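Long-range contacts in ABC transporter substrate-binding protein (Bradyrhizobium japonicum, PDB 4I1D), which probably captures small solutes in the periplasm for uptake by an ABC transporter, and holds D-malate in its ligand pocket: residues 106-110 with 121-127; 136-141 with 179-185; 143-148 with 301-306; 173-177 with 318-323. All coordinates share one frame; numbering follows the deposited sequence.

Contact 1: 106-110 with 121-127; sequences SSVLA and PNSWVDF. With SO4 (sulfate ion), chain K.
L109 meets the turn and first helical residues of 121-127 with three carbons, one over a ring face, one at a ring edge and one in the bend before the helix. A chi1 of 178° sets CG anti to the backbone N, which carries both methyls toward 121-127. Its CB lies over one face of the W124 indole, 4.2 Å from the centroid of the six-membered ring, in a CH-pi contact, while the leucine and the tryptophan run past each other in opposite senses. CD1 comes to the edge of the F127 ring, 3.4 Å from CD1 of that residue. The other branch, CD2, sinks into the bend before the helix, 3.8 Å from P121 CB and 3.3 Å from S123 O. That bend keeps its shape through its own bonds: D126 N donates to the N-cap oxygen S123 OG at 3.2 Å, and N122 N donates to the anti lone pair of D126 OD2 at 2.7 Å. The indole is also fixed from outside, since W124 NE1 donates to Q225 O and the ring touches A149, M152 and A153 of helix 146-153. Were W124 cut back to an alanine, L109 CB would probably face a gap and Q225 O would lose its indole donor. Here, then, a strand and a short helix dock by knob and hollow with no polar bond between them. Strand 100-112 is paired antiparallel with strand 219-235, consistent with the long hinge-crossing strands of type II periplasmic binding proteins, and helix 124-128 covers this part of their sheet.

Contact 2: 136-141 with 179-185; sequences RRALRN and HITVWWT. With SO4 (sulfate ion), chain E.
R137 and T181 open the pairing of these two parallel strands with a doubled grip. R137 O receives T181 N at 2.7 Å and, weakly, V182 N, while R137 N donates to T181 OG1 at 3.2 Å. That hydroxyl in turn donates a hydrogen bond to O1 of a sulfate, probably from the crystallisation liquor, 2.9 Å from T181 OG1. Further along, regular strand bonds take over: L139 N to V182 O at 3.3 Å, W184 N to L139 O at 2.9 Å, and N141 N to W184 O at 2.8 Å, the last almost straight at 179°. Beyond the strand, a water accepts from N141 ND2 and donates to W183 O, while N141 OD1 takes the indole N-H of W318. R137 NE and NH1 donate to the carbonyls of F127 and F133, and NH2 weakly to that of G135; W184 NE1 donates to M203 O. W184 offers a face to R140, whose CG sits 3.7 Å from the centroid of the six-membered ring; guanidinium and indole planes differ by 18°. Joined through helices 146-153 and 166-176, the strands form a beta-alpha-beta crossover of the periplasmic-binding-protein fold, and the second one runs directly into T185 of the D-malate pocket.

Contact 3: 143-148 with 301-306; sequences PIATLE and MSYAWW. With SO4 (sulfate ion), chain H.
A145 and M301 mark a close passage of the two backbones, their CA atoms 7.7 Å apart, and each segment is a loop turning into the first turn of a helix. A145, with a positive phi of 73°, is the N-cap of helix 146-153, and L147 N already bonds back to P143 O. On the other side S302 is the N-cap of helix 303-306, its OG accepting from W305 N at 3.1 Å. Two helix starts are thus set against each other, joining elements more than 150 residues apart: the helix that follows strand 137-140, and the short one after strand 299-300, in a two-lobed binding-protein fold. The main side-chain link is W306, which points its indole N-H into E148. NE1 donates to the syn lone pair of E148 OE1 at 2.7 Å, with an angle of 162° at the hydrogen and the oxygen close to the ring plane. A bend at chi2 (87°) brings the glutamate round to it. OE1 is also hydrogen-bonded to the hydroxyl of Y162, so this buried carboxylate oxygen has two partners, which would probably favour its charged form. W305 CZ3 stands over the centre of one face of the W306 ring, while L147 CD1 approaches W306 CH2 at 3.7 Å. Selenomethionine M301 closes the flank, its CE 3.5 Å from I144 CG2.

Contact 4: 173-177 with 318-323; sequences LEEIK and WASFMQ
K177 reaches across to F321 and uses it twice. Its NZ donates to F321 O at 2.8 Å, in the carbonyl plane, and the same ammonium stands over the centre of the F321 ring, 4.3 Å from the centroid and 11° off the normal, a cation-pi contact. With CG anti to the backbone N (chi1 -161°) and the rest of the chain extended, the lysine crosses from helix 166-176 to the end of helix 309-321. The carbonyl it meets closes the latter, so the ammonium probably meets the partly negative C-terminal end of that helix, and two helix ends are clasped at the chain terminus. K177 NZ also forms a salt bridge with D167 of the second subunit. Replacing K177 by a methionine would probably leave F321 O without this donor, the F321 ring without its cation and that aspartate without its mate. E174 OE2, a long 3.8 Å from K177 NZ, lies near D167 as well, and the lysine is likely to offset the two like charges. Beside it, L173 CB meets F321 CZ at 3.6 Å, and L173 CD1 comes in at the edge of the W318 ring, 3.8 Å from CZ3. W318 has F321 CD1 and M322 CG over one face. Farther out, F170 abuts the F321 ring.

How the contacts relate
Contacts 1 and 3 are buried, whereas contacts 2 and 4 are only partly so and both touch the second subunit. Their chemistry follows: contact 1 is apolar fitting against a sheet, contact 3 adds a single buried indole-carboxylate bond, contact 2 is mostly backbone pairing, and contact 4 relies on a charged lysine. Neighbours are stitched together. Hydrogen bonds tie contact 2 to contacts 1 and 4, while packing joins contact 3 to contact 1 through S107 on A145 and to contact 4 through L147 on L173. Contacts 2, 3 and 4 interleave along the chain, with helices 146-153 and 166-176 lying between the strands of contact 2, whereas contact 1 closes before the others open.

Contact 1: 106-110 with 121-127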
# COMPACT_ATOMS: atom_id res chain seq x y z
N SER A 106 40.77 10.45 -0.31
CA SER A 106 40.15 11.75 -0.04
C SER A 106 38.88 11.97 -0.85
O SER A 106 38.78 11.52 -1.99
CB SER A 106 41.14 12.88 -0.33
OG SER A 106 42.31 12.74 0.45
N SER A 107 37.93 12.67 -0.24
CA SER A 107 36.83 13.27 -0.98
C SER A 107 37.31 14.68 -1.31
O SER A 107 37.67 15.42 -0.43
CB SER A 107 35.56 13.33 -0.14
OG SER A 107 35.06 12.03 0.11
N VAL A 108 37.32 15.02 -2.60
CA VAL A 108 37.90 16.30 -3.02
C VAL A 108 36.97 17.11 -3.92
O VAL A 108 36.04 16.58 -4.54
CB VAL A 108 39.26 16.10 -3.75
CG1 VAL A 108 40.33 15.58 -2.78
CG2 VAL A 108 39.11 15.15 -4.94
N LEU A 109 37.22 18.41 -3.98
CA LEU A 109 36.63 19.28 -4.97
C LEU A 109 37.28 18.98 -6.33
O LEU A 109 38.45 19.28 -6.56
CB LEU A 109 36.85 20.75 -4.58
CG LEU A 109 36.34 21.85 -5.52
CD1 LEU A 109 34.91 21.58 -5.93
CD2 LEU A 109 36.46 23.25 -4.90
N ALA A 110 36.51 18.36 -7.22
CA ALA A 110 36.94 18.10 -8.59
C ALA A 110 36.24 19.08 -9.50
O ALA A 110 35.14 19.57 -9.18
CB ALA A 110 36.62 16.64 -9.01
N PRO A 121 37.58 26.78 -8.89
CA PRO A 121 37.21 26.76 -7.48
C PRO A 121 38.25 25.98 -6.69
O PRO A 121 38.82 25.03 -7.23
CB PRO A 121 35.86 26.03 -7.48
CG PRO A 121 35.83 25.28 -8.76
CD PRO A 121 36.56 26.13 -9.74
N ASN A 122 38.51 26.38 -5.46
CA ASN A 122 39.64 25.88 -4.70
C ASN A 122 39.32 25.62 -3.23
O ASN A 122 40.21 25.38 -2.41
CB ASN A 122 40.81 26.87 -4.81
CG ASN A 122 42.10 26.31 -4.28
OD1 ASN A 122 42.71 26.86 -3.35
ND2 ASN A 122 42.53 25.19 -4.85
N SER A 123 38.03 25.68 -2.90
CA SER A 123 37.56 25.45 -1.54
C SER A 123 36.06 25.20 -1.58
O SER A 123 35.42 25.43 -2.61
CB SER A 123 37.85 26.67 -0.67
OG SER A 123 37.05 27.77 -1.09
N TRP A 124 35.48 24.75 -0.48
CA TRP A 124 34.04 24.56 -0.46
C TRP A 124 33.34 25.93 -0.49
O TRP A 124 32.23 26.06 -1.02
CB TRP A 124 33.61 23.66 0.71
CG TRP A 124 34.28 22.34 0.58
CD1 TRP A 124 35.22 21.80 1.40
CD2 TRP A 124 34.13 21.41 -0.51
NE1 TRP A 124 35.65 20.59 0.91
CE2 TRP A 124 34.99 20.33 -0.26
CE3 TRP A 124 33.32 21.39 -1.66
CZ2 TRP A 124 35.07 19.23 -1.12
CZ3 TRP A 124 33.41 20.30 -2.51
CH2 TRP A 124 34.27 19.24 -2.23
N VAL A 125 34.00 26.95 0.03
CA VAL A 125 33.48 28.31 -0.08
C VAL A 125 33.24 28.65 -1.56
O VAL A 125 32.16 29.12 -1.93
CB VAL A 125 34.44 29.32 0.56
CG1 VAL A 125 33.81 30.72 0.59
CG2 VAL A 125 34.82 28.87 1.95
N ASP A 126 34.24 28.39 -2.40
CA ASP A 126 34.09 28.59 -3.83
C ASP A 126 32.95 27.74 -4.37
O ASP A 126 32.12 28.22 -5.13
CB ASP A 126 35.38 28.24 -4.56
CG ASP A 126 36.53 29.17 -4.19
OD1 ASP A 126 36.28 30.30 -3.72
OD2 ASP A 126 37.70 28.77 -4.38
N PHE A 127 32.91 26.48 -3.96
CA PHE A 127 31.87 25.56 -4.41
C PHE A 127 30.48 26.10 -4.14
O PHE A 127 29.58 25.97 -4.97
CB PHE A 127 32.03 24.19 -3.73
CG PHE A 127 31.14 23.12 -4.31
CD1 PHE A 127 31.62 22.27 -5.30
CD2 PHE A 127 29.85 22.94 -3.86
CE1 PHE A 127 30.81 21.27 -5.83
CE2 PHE A 127 29.03 21.94 -4.39
CZ PHE A 127 29.52 21.11 -5.37
S SO4 K . 46.16 23.50 -4.80
O1 SO4 K . 47.43 23.95 -5.38
O2 SO4 K . 46.18 22.03 -4.65
O3 SO4 K . 45.98 24.13 -3.49
O4 SO4 K . 45.09 23.88 -5.70

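Contact 2: 136-141 with 179-185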
# COMPACT_ATOMS: atom_id res chain seq x y z
N ARG A 136 27.40 23.64 -13.55
CA ARG A 136 26.64 22.52 -13.01
C ARG A 136 27.47 21.85 -11.92
O ARG A 136 28.70 21.81 -12.00
CB ARG A 136 26.28 21.55 -14.12
CG ARG A 136 25.46 22.20 -15.23
CD ARG A 136 25.33 21.29 -16.45
NE ARG A 136 24.26 21.75 -17.34
CZ ARG A 136 23.10 21.12 -17.51
NH1 ARG A 136 22.86 19.98 -16.87
NH2 ARG A 136 22.19 21.63 -18.33
N ARG A 137 26.80 21.37 -10.89
CA ARG A 137 27.45 20.88 -9.68
C ARG A 137 26.83 19.55 -9.26
O ARG A 137 25.64 19.32 -9.49
CB ARG A 137 27.25 21.86 -8.52
CG ARG A 137 28.06 23.15 -8.61
CD ARG A 137 27.44 24.22 -7.71
NE ARG A 137 28.40 25.26 -7.33
CZ ARG A 137 28.77 26.26 -8.11
NH1 ARG A 137 29.65 27.15 -7.66
NH2 ARG A 137 28.28 26.39 -9.34
N ALA A 138 27.64 18.71 -8.63
CA ALA A 138 27.16 17.45 -8.07
C ALA A 138 27.75 17.27 -6.69
O ALA A 138 28.86 17.73 -6.41
CB ALA A 138 27.54 16.28 -8.96
N LEU A 139 26.98 16.64 -5.81
CA LEU A 139 27.47 16.25 -4.49
C LEU A 139 27.04 14.81 -4.33
O LEU A 139 26.21 14.32 -5.09
CB LEU A 139 26.87 17.13 -3.38
CG LEU A 139 27.35 18.58 -3.24
CD1 LEU A 139 26.55 19.32 -2.13
CD2 LEU A 139 28.85 18.63 -2.96
N ARG A 140 27.59 14.12 -3.34
CA ARG A 140 27.22 12.73 -3.10
C ARG A 140 25.93 12.67 -2.28
O ARG A 140 25.75 13.45 -1.34
CB ARG A 140 28.33 12.01 -2.34
CG ARG A 140 28.02 10.52 -2.15
CD ARG A 140 29.10 9.81 -1.34
NE ARG A 140 28.76 8.40 -1.17
CZ ARG A 140 29.20 7.63 -0.18
NH1 ARG A 140 30.00 8.13 0.76
NH2 ARG A 140 28.84 6.35 -0.12
N ASN A 141 25.04 11.75 -2.63
CA ASN A 141 23.81 11.55 -1.86
C ASN A 141 24.12 10.78 -0.59
O ASN A 141 23.75 9.61 -0.46
CB ASN A 141 22.75 10.80 -2.68
CG ASN A 141 21.36 10.86 -2.03
OD1 ASN A 141 21.23 11.02 -0.81
ND2 ASN A 141 20.33 10.73 -2.85
N HIS A 179 20.96 24.33 -6.59
CA HIS A 179 22.04 24.50 -7.54
C HIS A 179 22.78 23.19 -7.79
O HIS A 179 23.74 23.14 -8.56
CB HIS A 179 23.00 25.58 -7.07
CG HIS A 179 22.34 26.92 -6.92
ND1 HIS A 179 22.04 27.72 -8.00
CD2 HIS A 179 21.89 27.58 -5.82
CE1 HIS A 179 21.46 28.83 -7.57
NE2 HIS A 179 21.36 28.77 -6.26
N ILE A 180 22.32 22.12 -7.15
CA ILE A 180 22.90 20.82 -7.38
C ILE A 180 22.18 20.16 -8.55
O ILE A 180 20.96 19.96 -8.53
CB ILE A 180 22.83 19.93 -6.13
CG1 ILE A 180 23.63 20.58 -4.98
CG2 ILE A 180 23.34 18.54 -6.45
CD1 ILE A 180 25.02 21.06 -5.37
N THR A 181 22.95 19.87 -9.59
CA THR A 181 22.45 19.26 -10.80
C THR A 181 22.11 17.80 -10.55
O THR A 181 21.06 17.31 -10.97
CB THR A 181 23.52 19.35 -11.88
OG1 THR A 181 23.90 20.72 -12.04
CG2 THR A 181 23.00 18.79 -13.20
N VAL A 182 23.02 17.11 -9.85
CA VAL A 182 22.86 15.69 -9.55
C VAL A 182 23.45 15.35 -8.18
O VAL A 182 24.54 15.79 -7.85
CB VAL A 182 23.61 14.81 -10.58
CG1 VAL A 182 23.55 13.35 -10.15
CG2 VAL A 182 23.04 14.99 -11.96
N TRP A 183 22.72 14.56 -7.41
CA TRP A 183 23.27 13.93 -6.21
C TRP A 183 23.69 12.51 -6.58
O TRP A 183 22.83 11.65 -6.77
CB TRP A 183 22.21 13.89 -5.11
CG TRP A 183 21.82 15.26 -4.61
CD1 TRP A 183 20.87 16.09 -5.14
CD2 TRP A 183 22.37 15.96 -3.48
NE1 TRP A 183 20.80 17.25 -4.41
CE2 TRP A 183 21.71 17.20 -3.39
CE3 TRP A 183 23.37 15.65 -2.55
CZ2 TRP A 183 22.00 18.12 -2.39
CZ3 TRP A 183 23.66 16.58 -1.56
CH2 TRP A 183 22.98 17.79 -1.49
N TRP A 184 24.99 12.26 -6.69
CA TRP A 184 25.43 10.96 -7.16
C TRP A 184 25.45 9.89 -6.07
O TRP A 184 25.53 10.21 -4.89
CB TRP A 184 26.78 11.03 -7.89
CG TRP A 184 27.96 11.51 -7.08
CD1 TRP A 184 28.48 12.77 -7.07
CD2 TRP A 184 28.80 10.72 -6.22
NE1 TRP A 184 29.57 12.82 -6.24
CE2 TRP A 184 29.80 11.58 -5.72
CE3 TRP A 184 28.81 9.38 -5.84
CZ2 TRP A 184 30.79 11.15 -4.83
CZ3 TRP A 184 29.80 8.94 -4.96
CH2 TRP A 184 30.78 9.83 -4.47
N THR A 185 25.39 8.63 -6.50
CA THR A 185 25.29 7.50 -5.57
C THR A 185 26.38 6.46 -5.80
O THR A 185 26.61 5.62 -4.94
CB THR A 185 23.95 6.78 -5.74
OG1 THR A 185 23.84 6.31 -7.08
CG2 THR A 185 22.79 7.71 -5.42
S SO4 E . 21.01 23.18 -12.52
O1 SO4 E . 21.51 21.92 -13.07
O2 SO4 E . 20.21 22.92 -11.32
O3 SO4 E . 22.13 24.06 -12.17
O4 SO4 E . 20.19 23.82 -13.54
O HOH W 1 20.49 10.64 -5.72

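Contact 3: 143-148 with 301-306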
# COMPACT_ATOMS: atom_id res chain seq x y z
N PRO A 143 25.57 11.61 3.81
CA PRO A 143 25.98 12.61 4.81
C PRO A 143 27.49 12.66 5.04
O PRO A 143 28.02 13.75 5.28
CB PRO A 143 25.24 12.17 6.08
CG PRO A 143 24.92 10.70 5.86
CD PRO A 143 24.70 10.56 4.38
N ILE A 144 28.18 11.53 4.95
CA ILE A 144 29.61 11.47 5.24
C ILE A 144 30.44 12.32 4.27
O ILE A 144 30.27 12.22 3.06
CB ILE A 144 30.11 10.03 5.18
CG1 ILE A 144 29.28 9.15 6.11
CG2 ILE A 144 31.59 9.95 5.57
CD1 ILE A 144 29.53 9.41 7.55
N ALA A 145 31.35 13.13 4.81
CA ALA A 145 32.17 14.08 4.04
C ALA A 145 31.35 15.27 3.55
O ALA A 145 31.84 16.40 3.53
CB ALA A 145 32.87 13.40 2.88
N THR A 146 30.11 15.02 3.14
CA THR A 146 29.23 16.08 2.67
C THR A 146 28.97 17.13 3.77
O THR A 146 29.09 18.34 3.52
CB THR A 146 27.90 15.50 2.15
OG1 THR A 146 28.17 14.47 1.19
CG2 THR A 146 27.04 16.58 1.49
N LEU A 147 28.61 16.67 4.97
CA LEU A 147 28.39 17.58 6.09
C LEU A 147 29.64 18.40 6.36
O LEU A 147 29.57 19.61 6.54
CB LEU A 147 28.00 16.83 7.36
CG LEU A 147 26.68 16.07 7.31
CD1 LEU A 147 26.29 15.64 8.71
CD2 LEU A 147 25.59 16.95 6.70
N GLU A 148 30.80 17.74 6.40
CA GLU A 148 32.05 18.46 6.62
C GLU A 148 32.25 19.60 5.60
O GLU A 148 32.60 20.72 5.97
CB GLU A 148 33.26 17.52 6.61
CG GLU A 148 33.39 16.63 7.84
CD GLU A 148 32.59 15.33 7.76
OE1 GLU A 148 32.85 14.44 8.61
OE2 GLU A 148 31.72 15.18 6.87
N MSE A 301 38.96 13.17 8.73
CA MSE A 301 37.69 12.64 9.23
C MSE A 301 37.83 11.99 10.61
O MSE A 301 38.73 11.18 10.83
CB MSE A 301 37.08 11.64 8.25
CG MSE A 301 35.84 10.95 8.82
SE MSE A 301 34.67 10.23 7.44
CE MSE A 301 34.37 11.90 6.47
N SER A 302 36.94 12.37 11.52
CA SER A 302 36.87 11.74 12.85
C SER A 302 35.87 10.58 12.85
O SER A 302 34.65 10.78 12.93
CB SER A 302 36.46 12.77 13.91
OG SER A 302 36.29 12.17 15.19
N TYR A 303 36.40 9.36 12.76
CA TYR A 303 35.59 8.16 12.86
C TYR A 303 34.99 7.96 14.25
O TYR A 303 33.93 7.36 14.39
CB TYR A 303 36.39 6.93 12.40
CG TYR A 303 36.69 7.06 10.93
CD1 TYR A 303 35.66 6.99 10.00
CD2 TYR A 303 37.97 7.33 10.48
CE1 TYR A 303 35.90 7.14 8.65
CE2 TYR A 303 38.23 7.49 9.14
CZ TYR A 303 37.20 7.39 8.22
OH TYR A 303 37.45 7.55 6.87
N ALA A 304 35.66 8.48 15.27
CA ALA A 304 35.10 8.48 16.62
C ALA A 304 33.81 9.30 16.64
O ALA A 304 32.84 8.91 17.28
CB ALA A 304 36.11 9.02 17.63
N TRP A 305 33.79 10.44 15.95
CA TRP A 305 32.56 11.23 15.92
C TRP A 305 31.46 10.53 15.12
O TRP A 305 30.33 10.39 15.61
CB TRP A 305 32.77 12.66 15.39
CG TRP A 305 31.49 13.49 15.50
CD1 TRP A 305 31.08 14.23 16.57
CD2 TRP A 305 30.46 13.62 14.50
NE1 TRP A 305 29.86 14.82 16.30
CE2 TRP A 305 29.46 14.46 15.04
CE3 TRP A 305 30.29 13.11 13.21
CZ2 TRP A 305 28.31 14.80 14.33
CZ3 TRP A 305 29.15 13.45 12.50
CH2 TRP A 305 28.17 14.29 13.06
N TRP A 306 31.79 10.06 13.91
CA TRP A 306 30.80 9.42 13.04
C TRP A 306 30.19 8.15 13.61
O TRP A 306 29.03 7.83 13.32
CB TRP A 306 31.37 9.16 11.64
CG TRP A 306 31.26 10.36 10.79
CD1 TRP A 306 32.28 11.16 10.38
CD2 TRP A 306 30.06 10.93 10.27
NE1 TRP A 306 31.79 12.20 9.61
CE2 TRP A 306 30.42 12.08 9.53
CE3 TRP A 306 28.71 10.58 10.34
CZ2 TRP A 306 29.49 12.87 8.87
CZ3 TRP A 306 27.78 11.38 9.69
CH2 TRP A 306 28.17 12.51 8.97
S SO4 H . 39.16 9.34 15.08
O1 SO4 H . 39.73 9.44 13.73
O2 SO4 H . 39.47 8.01 15.62
O3 SO4 H . 39.71 10.39 15.94
O4 SO4 H . 37.72 9.52 15.01

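Contact 4: 173-177 with 318-323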
# COMPACT_ATOMS: atom_id res chain seq x y z
N LEU A 173 23.52 23.20 3.48
CA LEU A 173 23.20 22.30 2.37
C LEU A 173 21.86 22.64 1.72
O LEU A 173 21.69 22.46 0.51
CB LEU A 173 23.20 20.85 2.85
CG LEU A 173 24.59 20.23 2.94
CD1 LEU A 173 24.53 18.96 3.76
CD2 LEU A 173 25.11 19.96 1.53
N GLU A 174 20.92 23.10 2.53
CA GLU A 174 19.62 23.53 2.03
C GLU A 174 19.81 24.69 1.07
O GLU A 174 19.16 24.76 0.03
CB GLU A 174 18.69 23.94 3.17
CG GLU A 174 17.66 22.88 3.52
CD GLU A 174 16.73 22.56 2.35
OE1 GLU A 174 16.50 23.44 1.49
OE2 GLU A 174 16.23 21.42 2.28
N GLU A 175 20.72 25.60 1.42
CA GLU A 175 21.00 26.75 0.57
C GLU A 175 21.49 26.34 -0.84
O GLU A 175 21.08 26.94 -1.83
CB GLU A 175 22.01 27.68 1.25
CG GLU A 175 22.55 28.78 0.33
CD GLU A 175 23.67 29.61 0.96
OE1 GLU A 175 24.04 29.35 2.13
OE2 GLU A 175 24.18 30.51 0.26
N ILE A 176 22.33 25.32 -0.93
CA ILE A 176 22.98 24.99 -2.20
C ILE A 176 22.10 24.07 -3.06
O ILE A 176 22.25 24.00 -4.28
CB ILE A 176 24.34 24.28 -1.97
CG1 ILE A 176 25.25 24.38 -3.21
CG2 ILE A 176 24.13 22.80 -1.63
CD1 ILE A 176 25.32 25.76 -3.84
N LYS A 177 21.19 23.38 -2.39
CA LYS A 177 20.40 22.30 -3.00
C LYS A 177 19.80 22.61 -4.39
O LYS A 177 19.86 21.77 -5.30
CB LYS A 177 19.31 21.88 -2.01
CG LYS A 177 18.70 20.53 -2.25
CD LYS A 177 17.72 20.21 -1.15
CE LYS A 177 17.44 18.72 -1.06
NZ LYS A 177 16.41 18.43 -0.03
N TRP A 318 19.67 12.44 7.39
CA TRP A 318 19.92 12.58 5.96
C TRP A 318 18.69 12.13 5.20
O TRP A 318 18.26 12.78 4.26
CB TRP A 318 21.11 11.74 5.50
CG TRP A 318 21.52 12.08 4.11
CD1 TRP A 318 21.28 11.35 2.97
CD2 TRP A 318 22.22 13.25 3.68
NE1 TRP A 318 21.79 11.99 1.88
CE2 TRP A 318 22.38 13.17 2.28
CE3 TRP A 318 22.73 14.37 4.35
CZ2 TRP A 318 23.02 14.16 1.54
CZ3 TRP A 318 23.38 15.36 3.62
CH2 TRP A 318 23.52 15.24 2.22
N ALA A 319 18.14 11.00 5.64
CA ALA A 319 17.02 10.39 4.95
C ALA A 319 15.90 11.39 4.72
O ALA A 319 15.37 11.49 3.62
CB ALA A 319 16.51 9.18 5.74
N SER A 320 15.56 12.16 5.76
CA SER A 320 14.48 13.12 5.65
C SER A 320 14.93 14.41 4.96
O SER A 320 14.11 15.15 4.39
CB SER A 320 13.87 13.42 7.02
OG SER A 320 14.79 14.13 7.84
N PHE A 321 16.22 14.70 5.02
CA PHE A 321 16.74 15.86 4.31
C PHE A 321 16.58 15.70 2.79
O PHE A 321 16.30 16.66 2.10
CB PHE A 321 18.21 16.11 4.67
CG PHE A 321 18.87 17.15 3.81
CD1 PHE A 321 19.82 16.78 2.87
CD2 PHE A 321 18.54 18.48 3.93
CE1 PHE A 321 20.45 17.73 2.08
CE2 PHE A 321 19.16 19.44 3.14
CZ PHE A 321 20.11 19.07 2.21
N MSE A 322 16.75 14.48 2.28
CA MSE A 322 16.55 14.22 0.85
C MSE A 322 15.14 13.69 0.54
O MSE A 322 14.79 12.59 0.95
CB MSE A 322 17.59 13.23 0.34
CG MSE A 322 19.03 13.66 0.63
SE MSE A 322 19.51 15.26 -0.38
CE MSE A 322 19.42 14.45 -2.15
N GLN A 323 14.37 14.50 -0.18
CA GLN A 323 12.95 14.23 -0.50
C GLN A 323 12.03 14.96 0.48
O GLN A 323 11.61 14.39 1.49
CB GLN A 323 12.61 12.72 -0.53
CG GLN A 323 12.59 12.10 -1.93
CD GLN A 323 11.18 11.91 -2.49
OE1 GLN A 323 10.20 12.36 -1.89
NE2 GLN A 323 11.08 11.25 -3.64